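Local coordinates for protein beta-L-arabinobiosidase (Bacteroides thetaiotaomicron, PDB 5MQR) that probably hydrolyses glycosidic linkages in arabinose-containing side chains of plant pectin, its family being generally assigned exo-alpha-sialidase activity, at residues Ile658-Phe668 with Lys1050-Val1059. Sequence-based numbering, arbitrary orientation.
Sequences IPLFECPQRNF and KWDWFCLDNV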
loop_
_atom_site.group_PDB
_atom_site.type_symbol
_atom_site.label_atom_id
_atom_site.label_comp_id
_atom_site.label_asym_id
_atom_site.label_seq_id
_atom_site.Cartn_x
_atom_site.Cartn_y
_atom_site.Cartn_z
ATOM N N ILE A 658 -12.120 8.864 14.498
ATOM C CA ILE A 658 -12.457 9.067 13.100
ATOM C C ILE A 658 -11.818 8.099 12.121
ATOM O O ILE A 658 -10.637 7.771 12.253
ATOM C CB ILE A 658 -12.289 10.523 12.652
ATOM C CG1 ILE A 658 -10.848 11.013 12.642
ATOM C CG2 ILE A 658 -13.146 11.432 13.521
ATOM C CD1 ILE A 658 -10.677 12.199 11.717
ATOM N N PRO A 659 -12.602 7.633 11.123
ATOM C CA PRO A 659 -11.933 7.058 9.974
ATOM C C PRO A 659 -11.035 8.111 9.344
ATOM O O PRO A 659 -11.295 9.327 9.473
ATOM C CB PRO A 659 -13.092 6.653 9.037
ATOM C CG PRO A 659 -14.272 6.510 9.943
ATOM C CD PRO A 659 -14.067 7.566 10.984
ATOM N N LEU A 660 -9.969 7.674 8.701
ATOM C CA LEU A 660 -9.045 8.609 8.062
ATOM C C LEU A 660 -9.222 8.625 6.550
ATOM O O LEU A 660 -9.503 7.592 5.955
ATOM C CB LEU A 660 -7.608 8.258 8.431
ATOM C CG LEU A 660 -7.272 8.272 9.934
ATOM C CD1 LEU A 660 -5.870 7.711 10.166
ATOM C CD2 LEU A 660 -7.378 9.655 10.559
ATOM N N PHE A 661 -9.031 9.787 5.938
ATOM C CA PHE A 661 -9.251 9.971 4.509
ATOM C C PHE A 661 -8.139 10.840 3.913
ATOM O O PHE A 661 -7.635 11.745 4.546
ATOM C CB PHE A 661 -10.638 10.638 4.268
ATOM C CG PHE A 661 -10.867 11.119 2.845
ATOM C CD1 PHE A 661 -11.254 10.245 1.852
ATOM C CD2 PHE A 661 -10.695 12.444 2.505
ATOM C CE1 PHE A 661 -11.454 10.681 0.542
ATOM C CE2 PHE A 661 -10.894 12.882 1.201
ATOM C CZ PHE A 661 -11.263 11.995 0.214
ATOM N N GLU A 662 -7.769 10.556 2.680
ATOM C CA GLU A 662 -6.980 11.496 1.898
ATOM C C GLU A 662 -7.297 11.374 0.441
ATOM O O GLU A 662 -7.715 10.317 -0.034
ATOM C CB GLU A 662 -5.465 11.308 2.074
ATOM C CG GLU A 662 -4.908 9.965 1.604
ATOM C CD GLU A 662 -3.383 9.928 1.503
ATOM O OE1 GLU A 662 -2.678 10.804 2.097
ATOM O OE2 GLU A 662 -2.890 8.999 0.823
ATOM N N CYS A 663 -7.051 12.476 -0.255
ATOM C CA CYS A 663 -7.143 12.519 -1.687
ATOM C C CYS A 663 -6.250 13.663 -2.113
ATOM O O CYS A 663 -5.762 14.374 -1.259
ATOM C CB CYS A 663 -8.597 12.708 -2.100
ATOM S SG CYS A 663 -9.212 14.359 -1.790
ATOM N N PRO A 664 -5.995 13.826 -3.425
ATOM C CA PRO A 664 -5.095 14.886 -3.931
ATOM C C PRO A 664 -5.721 16.277 -4.014
ATOM O O PRO A 664 -5.032 17.220 -4.378
ATOM C CB PRO A 664 -4.758 14.429 -5.358
ATOM C CG PRO A 664 -5.564 13.202 -5.625
ATOM C CD PRO A 664 -6.549 13.019 -4.519
ATOM N N GLN A 665 -7.003 16.398 -3.703
ATOM C CA GLN A 665 -7.701 17.667 -3.786
ATOM C C GLN A 665 -7.859 18.195 -2.363
ATOM O O GLN A 665 -8.555 17.590 -1.530
ATOM C CB GLN A 665 -9.039 17.499 -4.501
ATOM C CG GLN A 665 -9.616 18.802 -5.045
ATOM C CD GLN A 665 -10.856 18.610 -5.916
ATOM O OE1 GLN A 665 -10.960 17.642 -6.683
ATOM N NE2 GLN A 665 -11.795 19.521 -5.798
ATOM N N ARG A 666 -7.193 19.318 -2.104
ATOM C CA ARG A 666 -7.081 19.889 -0.772
ATOM C C ARG A 666 -8.425 20.194 -0.116
ATOM O O ARG A 666 -8.612 19.912 1.057
ATOM C CB ARG A 666 -6.198 21.154 -0.824
ATOM C CG ARG A 666 -5.903 21.832 0.518
ATOM C CD ARG A 666 -5.276 20.835 1.512
ATOM N NE ARG A 666 -4.738 21.486 2.725
ATOM C CZ ARG A 666 -3.702 21.048 3.467
ATOM N NH1 ARG A 666 -3.025 19.939 3.146
ATOM N NH2 ARG A 666 -3.315 21.756 4.535
ATOM N N ASN A 667 -9.368 20.756 -0.862
ATOM C CA ASN A 667 -10.618 21.186 -0.231
ATOM C C ASN A 667 -11.459 20.008 0.309
ATOM O O ASN A 667 -11.954 20.088 1.418
ATOM C CB ASN A 667 -11.425 22.196 -1.086
ATOM C CG ASN A 667 -11.826 21.673 -2.469
ATOM O OD1 ASN A 667 -11.567 20.539 -2.849
ATOM N ND2 ASN A 667 -12.454 22.546 -3.237
ATOM N N PHE A 668 -11.574 18.917 -0.445
ATOM C CA PHE A 668 -12.273 17.714 0.013
ATOM C C PHE A 668 -11.660 17.113 1.280
ATOM O O PHE A 668 -12.376 16.720 2.221
ATOM C CB PHE A 668 -12.248 16.625 -1.072
ATOM C CG PHE A 668 -13.368 16.703 -2.069
ATOM C CD1 PHE A 668 -13.252 17.482 -3.218
ATOM C CD2 PHE A 668 -14.512 15.961 -1.885
ATOM C CE1 PHE A 668 -14.282 17.534 -4.153
ATOM C CE2 PHE A 668 -15.547 15.996 -2.823
ATOM C CZ PHE A 668 -15.426 16.774 -3.962
ATOM N N LYS A 1050 -10.410 11.432 -12.270
ATOM C CA LYS A 1050 -10.556 12.585 -11.401
ATOM C C LYS A 1050 -9.338 12.669 -10.475
ATOM O O LYS A 1050 -8.664 13.687 -10.451
ATOM C CB LYS A 1050 -11.850 12.481 -10.590
ATOM C CG LYS A 1050 -12.095 13.588 -9.578
ATOM C CD LYS A 1050 -12.015 14.992 -10.158
ATOM C CE LYS A 1050 -13.143 15.295 -11.136
ATOM N NZ LYS A 1050 -13.065 16.722 -11.591
ATOM N N TRP A 1051 -9.082 11.581 -9.736
ATOM C CA TRP A 1051 -8.014 11.476 -8.750
ATOM C C TRP A 1051 -7.081 10.261 -8.999
ATOM O O TRP A 1051 -7.542 9.119 -9.096
ATOM C CB TRP A 1051 -8.614 11.346 -7.337
ATOM C CG TRP A 1051 -9.333 12.556 -6.843
ATOM C CD1 TRP A 1051 -9.221 13.852 -7.310
ATOM C CD2 TRP A 1051 -10.244 12.613 -5.742
ATOM N NE1 TRP A 1051 -10.047 14.677 -6.600
ATOM C CE2 TRP A 1051 -10.680 13.947 -5.629
ATOM C CE3 TRP A 1051 -10.753 11.657 -4.852
ATOM C CZ2 TRP A 1051 -11.593 14.354 -4.653
ATOM C CZ3 TRP A 1051 -11.668 12.057 -3.896
ATOM C CH2 TRP A 1051 -12.067 13.403 -3.796
ATOM N N ASP A 1052 -5.772 10.499 -9.032
ATOM C CA ASP A 1052 -4.807 9.416 -9.199
ATOM C C ASP A 1052 -4.788 8.466 -8.015
ATOM O O ASP A 1052 -4.398 7.315 -8.166
ATOM C CB ASP A 1052 -3.395 9.955 -9.390
ATOM C CG ASP A 1052 -3.201 10.623 -10.722
ATOM O OD1 ASP A 1052 -4.062 10.501 -11.632
ATOM O OD2 ASP A 1052 -2.149 11.268 -10.856
ATOM N N TRP A 1053 -5.213 8.939 -6.848
ATOM C CA TRP A 1053 -5.246 8.089 -5.669
ATOM C C TRP A 1053 -6.185 8.645 -4.657
ATOM O O TRP A 1053 -6.457 9.838 -4.666
ATOM C CB TRP A 1053 -3.845 7.987 -5.039
ATOM C CG TRP A 1053 -3.128 9.297 -4.908
ATOM C CD1 TRP A 1053 -2.258 9.870 -5.821
ATOM C CD2 TRP A 1053 -3.227 10.217 -3.826
ATOM N NE1 TRP A 1053 -1.819 11.092 -5.354
ATOM C CE2 TRP A 1053 -2.394 11.324 -4.131
ATOM C CE3 TRP A 1053 -3.953 10.226 -2.625
ATOM C CZ2 TRP A 1053 -2.253 12.420 -3.264
ATOM C CZ3 TRP A 1053 -3.807 11.316 -1.756
ATOM C CH2 TRP A 1053 -2.967 12.402 -2.086
ATOM N N PHE A 1054 -6.668 7.779 -3.776
ATOM C CA PHE A 1054 -7.337 8.227 -2.549
ATOM C C PHE A 1054 -7.432 7.058 -1.610
ATOM O O PHE A 1054 -7.216 5.911 -2.014
ATOM C CB PHE A 1054 -8.742 8.818 -2.800
ATOM C CG PHE A 1054 -9.698 7.882 -3.487
ATOM C CD1 PHE A 1054 -10.392 6.926 -2.773
ATOM C CD2 PHE A 1054 -9.921 7.977 -4.853
ATOM C CE1 PHE A 1054 -11.281 6.060 -3.409
ATOM C CE2 PHE A 1054 -10.800 7.114 -5.501
ATOM C CZ PHE A 1054 -11.488 6.155 -4.773
ATOM N N CYS A 1055 -7.804 7.329 -0.369
ATOM C CA CYS A 1055 -7.936 6.247 0.588
ATOM C C CYS A 1055 -8.839 6.616 1.738
ATOM O O CYS A 1055 -8.731 7.695 2.291
ATOM C CB CYS A 1055 -6.546 5.867 1.118
ATOM S SG CYS A 1055 -6.575 4.666 2.457
ATOM N N LEU A 1056 -9.739 5.710 2.075
ATOM C CA LEU A 1056 -10.484 5.780 3.323
ATOM C C LEU A 1056 -10.038 4.616 4.170
ATOM O O LEU A 1056 -10.117 3.481 3.766
ATOM C CB LEU A 1056 -11.982 5.707 3.096
ATOM C CG LEU A 1056 -12.842 5.801 4.362
ATOM C CD1 LEU A 1056 -12.845 7.217 4.933
ATOM C CD2 LEU A 1056 -14.260 5.346 4.049
ATOM N N ASP A 1057 -9.585 4.920 5.370
ATOM C CA ASP A 1057 -8.938 3.951 6.237
ATOM C C ASP A 1057 -9.501 4.084 7.633
ATOM O O ASP A 1057 -10.197 5.054 7.961
ATOM C CB ASP A 1057 -7.450 4.247 6.260
ATOM C CG ASP A 1057 -6.591 3.018 6.452
ATOM O OD1 ASP A 1057 -7.059 1.946 6.889
ATOM O OD2 ASP A 1057 -5.391 3.144 6.164
ATOM N N ASN A 1058 -9.171 3.099 8.452
ATOM C CA ASN A 1058 -9.528 3.067 9.855
ATOM C C ASN A 1058 -11.043 3.050 10.043
ATOM O O ASN A 1058 -11.536 3.579 11.038
ATOM C CB ASN A 1058 -8.899 4.255 10.626
ATOM C CG ASN A 1058 -8.749 3.978 12.120
ATOM O OD1 ASN A 1058 -8.609 2.840 12.529
ATOM N ND2 ASN A 1058 -8.785 5.010 12.926
ATOM N N VAL A 1059 -11.766 2.418 9.121
ATOM C CA VAL A 1059 -13.218 2.371 9.229
ATOM C C VAL A 1059 -13.588 1.184 10.125
ATOM O O VAL A 1059 -13.165 0.046 9.848
ATOM C CB VAL A 1059 -13.880 2.189 7.848
ATOM C CG1 VAL A 1059 -15.397 2.007 7.985
ATOM C CG2 VAL A 1059 -13.564 3.359 6.932
HETATM O O HOH W 1 -8.169 8.253 13.616
HETATM O O HOH W 2 -11.908 18.443 -9.170
#
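L660, F661 and E662 form the outer strand of an antiparallel five-stranded sheet, running against D1057, L1056 and C1055. L660 and D1057 exchange two backbone hydrogen bonds, N to O in each direction, both 2.7 Å; E662 and C1055 make a second such pair. Between them, F661 and L1056 are a non-hydrogen-bonded pair, where F661 CA lies 3.2 Å from C1055 O in a CA-H...O contact. On this side of the sheet F661 touches M1025 and L1056 touches I1026, both of helix 1022-1029.

Past the strand end, W1051 becomes the hub. C663 CB lies over one face of its six-membered ring, 3.7 Å from the centroid, and chi1 of 73° turns SG over the same ring. P664 CD covers the five-membered ring on that face, and K1050 CG packs on the opposite one. P664 is shared, because its CG also stands over the centre of the W1053 six-membered ring.

Strand 660-662, between helices 647-657 and 666-680, adds to the edge of a sheet in the glycosyl hydrolase family 65 C-terminal domain, joining the helical part to it. Where helix 666-680 begins, the W1051 edge meets the F668 face in a T-shaped stack, planes 82° apart. W1051 NE1 donates in its ring plane to Q665 OE1, 3.1 Å away; OE1 also accepts from a water bound to K1050 NZ, while Q665 NE2 reaches N667 OD1 and E980. E662 CD lies 3.6 Å from W1053 CZ3; its OE1 makes a salt bridge to R1076, and OE2 hydrogen-bonds to Y1077 OH.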